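Local coordinates for protein RNA-dependent RNA polymerase (Qualyub virus, PDB 6DX1) that probably acts as a viral OTU-family cysteine protease with deubiquitinase activity, forming one domain of the larger nairovirus RNA polymerase protein, at residues E74-H79 with L107-K112; E6-E11 with I116-E121; E33-D38 with F43-T48. All coordinates share one frame; numbering follows the deposited sequence.

Overall arrangement
None of the three contacts is fully buried, and their chemistry varies with place. Contact 1 joins the turn before short helix 76-79 to helix 101-111 through one lysine, its polar end gathered by several oxygens and its margin bridged by water. Contact 2 is wholly apolar: two tryptophans and two isoleucines meet over one face of the mixed sheet. Contact 3 is the most extensive, folding the loop after strand 30-33 back on helix 41-51 with a salt bridge and small apolar contacts. The contact centres stand 20 to 21 Å apart. Contacts 1 and 3 touch through Leu107 and Val46, whereas contacts 1 and 2 are linked by chain continuity, helix 101-111 running on to strand 114-120.

Contact 1: E74-H79 with L107-K112; sequences ELPGVH and LSKLLK
At the planar peptide group between Glu74 and Leu75, Lys109 NZ donates a hydrogen bond to Glu74 O (2.8 Å), lying in the carbonyl plane with a C=O...N angle of 156°. The other flat group, the His79 imidazole, lies behind the Glu74-Pro76 backbone and does not touch segment 107-112; one face carries Leu75 O, 3.1 Å above the plane and over the ring centre, with Pro76 N nearer the rim, and NE2 is hydrogen-bonded to Trp72 O. Lys109 reaches across with its chain fully extended beyond CG, which leaves its methylenes to run past Leu75 in the opposite sense, CD2 of Leu75 to CD of Lys109 measuring 3.9 Å. At the far end Pro76 CD stands 3.5 Å from Lys109 NZ. Asp15 and Glu105 both form salt bridges with the same nitrogen, and their charges probably stabilise its protonated form. Toward solvent the link becomes indirect. Water 1 donates to Glu74 OE1 at 2.9 Å and accepts from Lys112 NZ, which also turns back to Lys109 O at 2.7 Å; Asn71 holds Glu74 OE2. Lys112 has positive phi, the conformation in which the chain leaves helix 101-111. Through Lys109 this helix end ties the turn leading into the weakly bonded helix 76-79 to the turn at Asp15 between strands 11-14 and 17-25, joining helices to sheet in the OTU fold.

Contact 2: E6-E11 with I116-E121; sequences ENIVWE and IFWKCE
The outer corner of the Trp118 indole, atom CH2, pushes into a notch formed by Ile8 and Trp10. It stands 4.2 Å from Ile8 CD1 and the same distance from Trp10 CZ2. The methyl arrives at the edge of the Trp118 ring, near its plane, because Ile8 keeps CG1 beside its backbone N and then runs straight out (chi2 180°) to put CD1 at the tip. Between the two indoles the approach is oblique, their planes inclined by roughly 50°, so they meet corner to corner and do not stack. Ile116 fills the angle they leave: its CG2 lies 3.3 Å above the Trp118 plane, offset toward the rim, and also reaches Trp10 CH2 at 4.2 Å. A matching knob comes from the loop, where Ile8 CG2 sits 3.3 Å above the Trp10 plane. These side chains span one face of the mixed beta-sheet of the OTU domain; strands 17-25 and 125-132 lie in sheet order between strand 11-14, which segment 6-11 leads into, and strand 114-120. The CA atoms of Trp10 and Ile116 are 11.6 Å apart, a gap bridged by the long side chains. Ala20, with its small side chain, meets both Ile8 and Trp10, whereas Val22 and Val126 meet Trp118. Phe117 points to the other face, against helix 101-111. Trp118 NE1 is hydrogen-bonded to Asn142, and Arg131 makes a cation-pi contact with Trp10.

Contact 3: E33-D38 with F43-T48; sequences ELTLPD and FRAVST
Thr35 packs closely on helix 41-51, its CB 3.8 Å from Arg44 CB and its CG2 3.6 Å from Ala45 N. OG1, at chi1 63°, is turned to Phe151 O, which leaves the methyl for the helix. Beyond it Arg44 stretches out from CG to NE and forms a bidentate, side-on salt bridge with Asp38: NE donates to OD1 and NH2 to OD2, each at 3.0 Å. Both oxygens are met on the syn side, though the fit is skewed, with the carboxylate and guanidinium planes 54° apart. Leu36, itself exposed to solvent, covers one guanidinium face, CB lying 3.5 Å above it, while Gln54 takes NH1 and Asn40 N also bonds Asp38 OD1. The Glu33-Thr48 end is looser and water-bridged. There Glu33 OE1 comes 3.2 Å from a methyl, Thr48 CG2, and water 2 links Leu34 O to Thr48 OG1, whose hydroxyl donates to Arg44 O. Asp38 begins an Asp-Gly-Asn-Cys sequence whose cysteine starts helix 41-51 and is probably the nucleophile, as in other OTU proteases. Strand 150-156 borders Glu33, Thr35 and Thr48, and Trp57 of helix 57-70 makes a cation-pi contact with Arg44.

Contact 1: E74-H79 with L107-K112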
# COMPACT_ATOMS: atom_id res chain seq x y z
N GLU A 74 4.75 -14.07 10.57
CA GLU A 74 3.59 -13.93 9.70
C GLU A 74 3.89 -13.17 8.41
O GLU A 74 2.95 -12.78 7.72
CB GLU A 74 2.44 -13.20 10.42
CG GLU A 74 2.20 -13.63 11.86
CD GLU A 74 1.20 -12.72 12.57
OE1 GLU A 74 0.52 -11.92 11.89
OE2 GLU A 74 1.10 -12.80 13.81
N LEU A 75 5.16 -12.94 8.07
CA LEU A 75 5.52 -12.00 7.00
C LEU A 75 6.38 -12.66 5.91
O LEU A 75 7.50 -12.21 5.64
CB LEU A 75 6.25 -10.80 7.60
CG LEU A 75 5.44 -9.95 8.58
CD1 LEU A 75 6.35 -8.96 9.28
CD2 LEU A 75 4.30 -9.23 7.86
N PRO A 76 5.85 -13.69 5.23
CA PRO A 76 6.66 -14.37 4.20
C PRO A 76 7.09 -13.48 3.06
O PRO A 76 8.14 -13.74 2.44
CB PRO A 76 5.74 -15.49 3.69
CG PRO A 76 4.56 -15.50 4.58
CD PRO A 76 4.48 -14.22 5.32
N GLY A 77 6.30 -12.47 2.70
CA GLY A 77 6.73 -11.56 1.65
C GLY A 77 7.95 -10.77 2.06
O GLY A 77 8.90 -10.63 1.28
N VAL A 78 7.95 -10.25 3.30
CA VAL A 78 9.09 -9.53 3.83
C VAL A 78 10.32 -10.42 3.84
O VAL A 78 11.44 -9.97 3.57
CB VAL A 78 8.78 -9.00 5.24
CG1 VAL A 78 9.99 -8.27 5.83
CG2 VAL A 78 7.56 -8.08 5.23
N HIS A 79 10.13 -11.71 4.15
CA HIS A 79 11.26 -12.64 4.25
C HIS A 79 12.01 -12.79 2.94
O HIS A 79 13.18 -13.20 2.95
CB HIS A 79 10.77 -14.02 4.68
CG HIS A 79 10.12 -14.04 6.02
ND1 HIS A 79 9.35 -15.10 6.45
CD2 HIS A 79 10.10 -13.13 7.01
CE1 HIS A 79 8.89 -14.84 7.66
NE2 HIS A 79 9.33 -13.65 8.03
N LEU A 107 1.32 -3.80 6.68
CA LEU A 107 0.19 -3.02 7.18
C LEU A 107 -1.13 -3.79 7.06
O LEU A 107 -2.00 -3.67 7.93
CB LEU A 107 0.11 -1.68 6.45
CG LEU A 107 1.24 -0.75 6.88
CD1 LEU A 107 1.46 0.33 5.83
CD2 LEU A 107 0.92 -0.14 8.23
N SER A 108 -1.30 -4.57 5.98
CA SER A 108 -2.53 -5.36 5.87
C SER A 108 -2.69 -6.30 7.06
O SER A 108 -3.82 -6.53 7.54
CB SER A 108 -2.54 -6.13 4.54
OG SER A 108 -1.61 -7.20 4.56
N LYS A 109 -1.58 -6.83 7.57
CA LYS A 109 -1.61 -7.80 8.66
C LYS A 109 -1.63 -7.14 10.03
O LYS A 109 -2.25 -7.67 10.96
CB LYS A 109 -0.43 -8.76 8.52
CG LYS A 109 -0.55 -9.60 7.24
CD LYS A 109 0.68 -10.45 6.92
CE LYS A 109 0.37 -11.40 5.76
NZ LYS A 109 1.59 -12.20 5.36
N LEU A 110 -0.98 -5.98 10.17
CA LEU A 110 -1.04 -5.23 11.42
C LEU A 110 -2.42 -4.61 11.62
O LEU A 110 -3.01 -4.74 12.70
CB LEU A 110 0.04 -4.13 11.42
CG LEU A 110 -0.11 -3.06 12.50
CD1 LEU A 110 0.15 -3.61 13.89
CD2 LEU A 110 0.84 -1.89 12.23
N LEU A 111 -2.93 -3.94 10.61
CA LEU A 111 -4.19 -3.21 10.73
C LEU A 111 -5.41 -4.09 10.48
O LEU A 111 -6.53 -3.65 10.76
CB LEU A 111 -4.21 -2.03 9.76
CG LEU A 111 -3.06 -1.03 9.95
CD1 LEU A 111 -3.02 -0.06 8.79
CD2 LEU A 111 -3.21 -0.28 11.27
N LYS A 112 -5.21 -5.30 9.96
CA LYS A 112 -6.30 -6.23 9.66
C LYS A 112 -7.28 -5.62 8.66
O LYS A 112 -8.50 -5.66 8.84
CB LYS A 112 -7.00 -6.68 10.94
CG LYS A 112 -6.07 -7.34 11.95
CD LYS A 112 -5.51 -8.65 11.41
CE LYS A 112 -4.93 -9.51 12.53
NZ LYS A 112 -3.47 -9.34 12.70
O HOH W 1 -1.62 -10.98 13.61

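Contact 2: E6-E11 with I116-E121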
# COMPACT_ATOMS: atom_id res chain seq x y z
N GLU A 6 -17.76 -6.29 -8.09
CA GLU A 6 -18.23 -7.58 -8.59
C GLU A 6 -17.53 -8.12 -9.84
O GLU A 6 -17.59 -9.33 -10.07
CB GLU A 6 -19.74 -7.53 -8.87
CG GLU A 6 -20.52 -6.73 -7.86
CD GLU A 6 -21.95 -7.18 -7.70
OE1 GLU A 6 -22.23 -8.38 -7.92
OE2 GLU A 6 -22.81 -6.33 -7.36
N ASN A 7 -16.89 -7.30 -10.67
CA ASN A 7 -16.35 -7.77 -11.94
C ASN A 7 -14.83 -7.82 -11.97
O ASN A 7 -14.23 -7.71 -13.05
CB ASN A 7 -16.86 -6.92 -13.09
CG ASN A 7 -18.30 -7.21 -13.43
OD1 ASN A 7 -18.89 -8.16 -12.90
ND2 ASN A 7 -18.87 -6.40 -14.32
N ILE A 8 -14.17 -7.95 -10.83
CA ILE A 8 -12.71 -8.02 -10.79
C ILE A 8 -12.30 -9.47 -10.66
O ILE A 8 -12.79 -10.18 -9.78
CB ILE A 8 -12.14 -7.18 -9.63
CG1 ILE A 8 -12.58 -5.73 -9.77
CG2 ILE A 8 -10.62 -7.26 -9.65
CD1 ILE A 8 -12.06 -4.83 -8.66
N VAL A 9 -11.37 -9.90 -11.51
CA VAL A 9 -10.83 -11.25 -11.45
C VAL A 9 -9.47 -11.14 -10.78
O VAL A 9 -8.44 -10.95 -11.44
CB VAL A 9 -10.74 -11.89 -12.84
CG1 VAL A 9 -10.27 -13.34 -12.71
CG2 VAL A 9 -12.08 -11.82 -13.55
N TRP A 10 -9.45 -11.25 -9.45
CA TRP A 10 -8.20 -11.24 -8.71
C TRP A 10 -7.51 -12.59 -8.86
O TRP A 10 -8.13 -13.63 -8.64
CB TRP A 10 -8.45 -10.95 -7.23
CG TRP A 10 -8.95 -9.58 -6.92
CD1 TRP A 10 -10.22 -9.24 -6.54
CD2 TRP A 10 -8.20 -8.36 -6.96
NE1 TRP A 10 -10.31 -7.88 -6.34
CE2 TRP A 10 -9.08 -7.32 -6.58
CE3 TRP A 10 -6.87 -8.04 -7.26
CZ2 TRP A 10 -8.67 -5.98 -6.52
CZ3 TRP A 10 -6.47 -6.72 -7.20
CH2 TRP A 10 -7.37 -5.70 -6.82
N GLU A 11 -6.24 -12.56 -9.22
CA GLU A 11 -5.44 -13.77 -9.41
C GLU A 11 -4.37 -13.85 -8.33
O GLU A 11 -3.66 -12.87 -8.09
CB GLU A 11 -4.80 -13.76 -10.80
CG GLU A 11 -3.85 -14.91 -11.03
CD GLU A 11 -3.49 -15.08 -12.49
OE1 GLU A 11 -4.26 -15.76 -13.21
OE2 GLU A 11 -2.46 -14.52 -12.91
N ILE A 116 -4.71 -1.77 -1.34
CA ILE A 116 -4.76 -1.91 -2.80
C ILE A 116 -3.95 -0.81 -3.45
O ILE A 116 -4.08 0.37 -3.10
CB ILE A 116 -6.21 -1.88 -3.33
CG1 ILE A 116 -7.06 -2.93 -2.61
CG2 ILE A 116 -6.21 -2.16 -4.83
CD1 ILE A 116 -8.55 -2.80 -2.97
N PHE A 117 -3.09 -1.20 -4.40
CA PHE A 117 -2.40 -0.27 -5.30
C PHE A 117 -3.12 -0.27 -6.64
O PHE A 117 -3.16 -1.30 -7.32
CB PHE A 117 -0.95 -0.70 -5.57
CG PHE A 117 -0.03 -0.75 -4.36
CD1 PHE A 117 -0.42 -0.31 -3.11
CD2 PHE A 117 1.26 -1.25 -4.53
CE1 PHE A 117 0.47 -0.37 -2.02
CE2 PHE A 117 2.15 -1.32 -3.46
CZ PHE A 117 1.76 -0.88 -2.21
N TRP A 118 -3.61 0.90 -7.06
CA TRP A 118 -4.32 1.04 -8.32
C TRP A 118 -3.40 1.75 -9.31
O TRP A 118 -3.07 2.93 -9.13
CB TRP A 118 -5.61 1.83 -8.12
CG TRP A 118 -6.63 1.23 -7.19
CD1 TRP A 118 -6.96 1.67 -5.93
CD2 TRP A 118 -7.49 0.11 -7.46
NE1 TRP A 118 -7.97 0.88 -5.39
CE2 TRP A 118 -8.31 -0.07 -6.32
CE3 TRP A 118 -7.64 -0.75 -8.55
CZ2 TRP A 118 -9.27 -1.09 -6.24
CZ3 TRP A 118 -8.61 -1.76 -8.47
CH2 TRP A 118 -9.40 -1.92 -7.33
N LYS A 119 -3.00 1.04 -10.37
CA LYS A 119 -2.03 1.56 -11.34
C LYS A 119 -2.67 2.58 -12.26
O LYS A 119 -3.68 2.30 -12.91
CB LYS A 119 -1.46 0.40 -12.17
CG LYS A 119 -0.49 0.85 -13.26
CD LYS A 119 -0.12 -0.33 -14.16
CE LYS A 119 0.97 0.06 -15.15
NZ LYS A 119 1.18 -1.02 -16.15
N CYS A 120 -2.06 3.76 -12.37
CA CYS A 120 -2.62 4.82 -13.20
C CYS A 120 -1.48 5.65 -13.77
O CYS A 120 -0.68 6.19 -13.01
CB CYS A 120 -3.58 5.71 -12.38
SG CYS A 120 -4.21 7.18 -13.26
N GLU A 121 -1.42 5.76 -15.10
CA GLU A 121 -0.32 6.45 -15.75
C GLU A 121 -0.70 7.74 -16.46
O GLU A 121 0.19 8.46 -16.92
CB GLU A 121 0.35 5.49 -16.73
CG GLU A 121 0.80 4.24 -16.01
CD GLU A 121 1.42 3.22 -16.92
OE1 GLU A 121 0.67 2.56 -17.68
OE2 GLU A 121 2.66 3.08 -16.87

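Contact 3: E33-D38 with F43-T48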
# COMPACT_ATOMS: atom_id res chain seq x y z
N GLU A 33 -6.19 12.46 -2.91
CA GLU A 33 -5.48 13.38 -2.03
C GLU A 33 -3.99 13.20 -2.27
O GLU A 33 -3.45 12.10 -2.07
CB GLU A 33 -5.84 13.15 -0.56
CG GLU A 33 -7.34 13.36 -0.31
CD GLU A 33 -7.74 13.37 1.15
OE1 GLU A 33 -6.86 13.19 2.02
OE2 GLU A 33 -8.95 13.55 1.43
N LEU A 34 -3.33 14.27 -2.70
CA LEU A 34 -1.93 14.19 -3.09
C LEU A 34 -1.02 14.05 -1.87
O LEU A 34 -1.32 14.55 -0.78
CB LEU A 34 -1.54 15.45 -3.87
CG LEU A 34 -2.16 15.65 -5.24
CD1 LEU A 34 -1.71 16.98 -5.81
CD2 LEU A 34 -1.76 14.51 -6.16
N THR A 35 0.11 13.37 -2.07
CA THR A 35 1.18 13.30 -1.09
C THR A 35 2.38 14.06 -1.62
O THR A 35 2.53 14.25 -2.83
CB THR A 35 1.59 11.86 -0.79
OG1 THR A 35 2.11 11.27 -1.98
CG2 THR A 35 0.39 11.04 -0.25
N LEU A 36 3.24 14.49 -0.71
CA LEU A 36 4.47 15.16 -1.12
C LEU A 36 5.28 14.23 -2.02
O LEU A 36 5.44 13.05 -1.68
CB LEU A 36 5.29 15.55 0.11
CG LEU A 36 6.29 16.69 -0.09
CD1 LEU A 36 5.58 18.01 -0.38
CD2 LEU A 36 7.15 16.81 1.16
N PRO A 37 5.78 14.70 -3.17
CA PRO A 37 6.53 13.80 -4.08
C PRO A 37 7.98 13.62 -3.65
O PRO A 37 8.94 14.04 -4.32
CB PRO A 37 6.40 14.52 -5.43
CG PRO A 37 6.35 15.97 -5.06
CD PRO A 37 5.53 16.02 -3.78
N ASP A 38 8.16 12.98 -2.50
CA ASP A 38 9.48 12.53 -2.08
C ASP A 38 9.45 11.01 -1.92
O ASP A 38 8.46 10.35 -2.25
CB ASP A 38 9.95 13.29 -0.83
CG ASP A 38 9.20 12.92 0.46
OD1 ASP A 38 8.36 12.00 0.46
OD2 ASP A 38 9.45 13.59 1.49
N PHE A 43 4.35 6.00 2.71
CA PHE A 43 4.03 6.21 4.12
C PHE A 43 3.18 7.46 4.32
O PHE A 43 2.37 7.52 5.26
CB PHE A 43 5.33 6.30 4.91
CG PHE A 43 6.16 5.05 4.84
CD1 PHE A 43 5.76 3.90 5.51
CD2 PHE A 43 7.33 5.02 4.09
CE1 PHE A 43 6.51 2.74 5.44
CE2 PHE A 43 8.10 3.86 4.02
CZ PHE A 43 7.69 2.72 4.70
N ARG A 44 3.37 8.47 3.47
CA ARG A 44 2.55 9.67 3.53
C ARG A 44 1.09 9.36 3.20
O ARG A 44 0.17 9.90 3.82
CB ARG A 44 3.08 10.73 2.57
CG ARG A 44 4.40 11.33 2.99
CD ARG A 44 4.97 12.23 1.91
NE ARG A 44 6.23 12.79 2.40
CZ ARG A 44 6.29 13.76 3.30
NH1 ARG A 44 5.17 14.33 3.76
NH2 ARG A 44 7.47 14.19 3.72
N ALA A 45 0.88 8.49 2.21
CA ALA A 45 -0.48 8.12 1.83
C ALA A 45 -1.15 7.35 2.95
O ALA A 45 -2.31 7.61 3.28
CB ALA A 45 -0.45 7.30 0.53
N VAL A 46 -0.44 6.39 3.55
CA VAL A 46 -1.03 5.64 4.66
C VAL A 46 -1.26 6.55 5.85
O VAL A 46 -2.29 6.44 6.55
CB VAL A 46 -0.15 4.43 5.02
CG1 VAL A 46 -0.74 3.69 6.23
CG2 VAL A 46 -0.03 3.49 3.80
N SER A 47 -0.33 7.48 6.11
CA SER A 47 -0.54 8.46 7.16
C SER A 47 -1.83 9.26 6.94
O SER A 47 -2.56 9.55 7.90
CB SER A 47 0.66 9.40 7.25
OG SER A 47 0.46 10.39 8.27
N THR A 48 -2.12 9.63 5.69
CA THR A 48 -3.35 10.36 5.42
C THR A 48 -4.57 9.52 5.80
O THR A 48 -5.55 10.04 6.36
CB THR A 48 -3.40 10.77 3.95
OG1 THR A 48 -2.21 11.53 3.66
CG2 THR A 48 -4.62 11.65 3.67
O HOH W 2 -1.92 13.75 2.01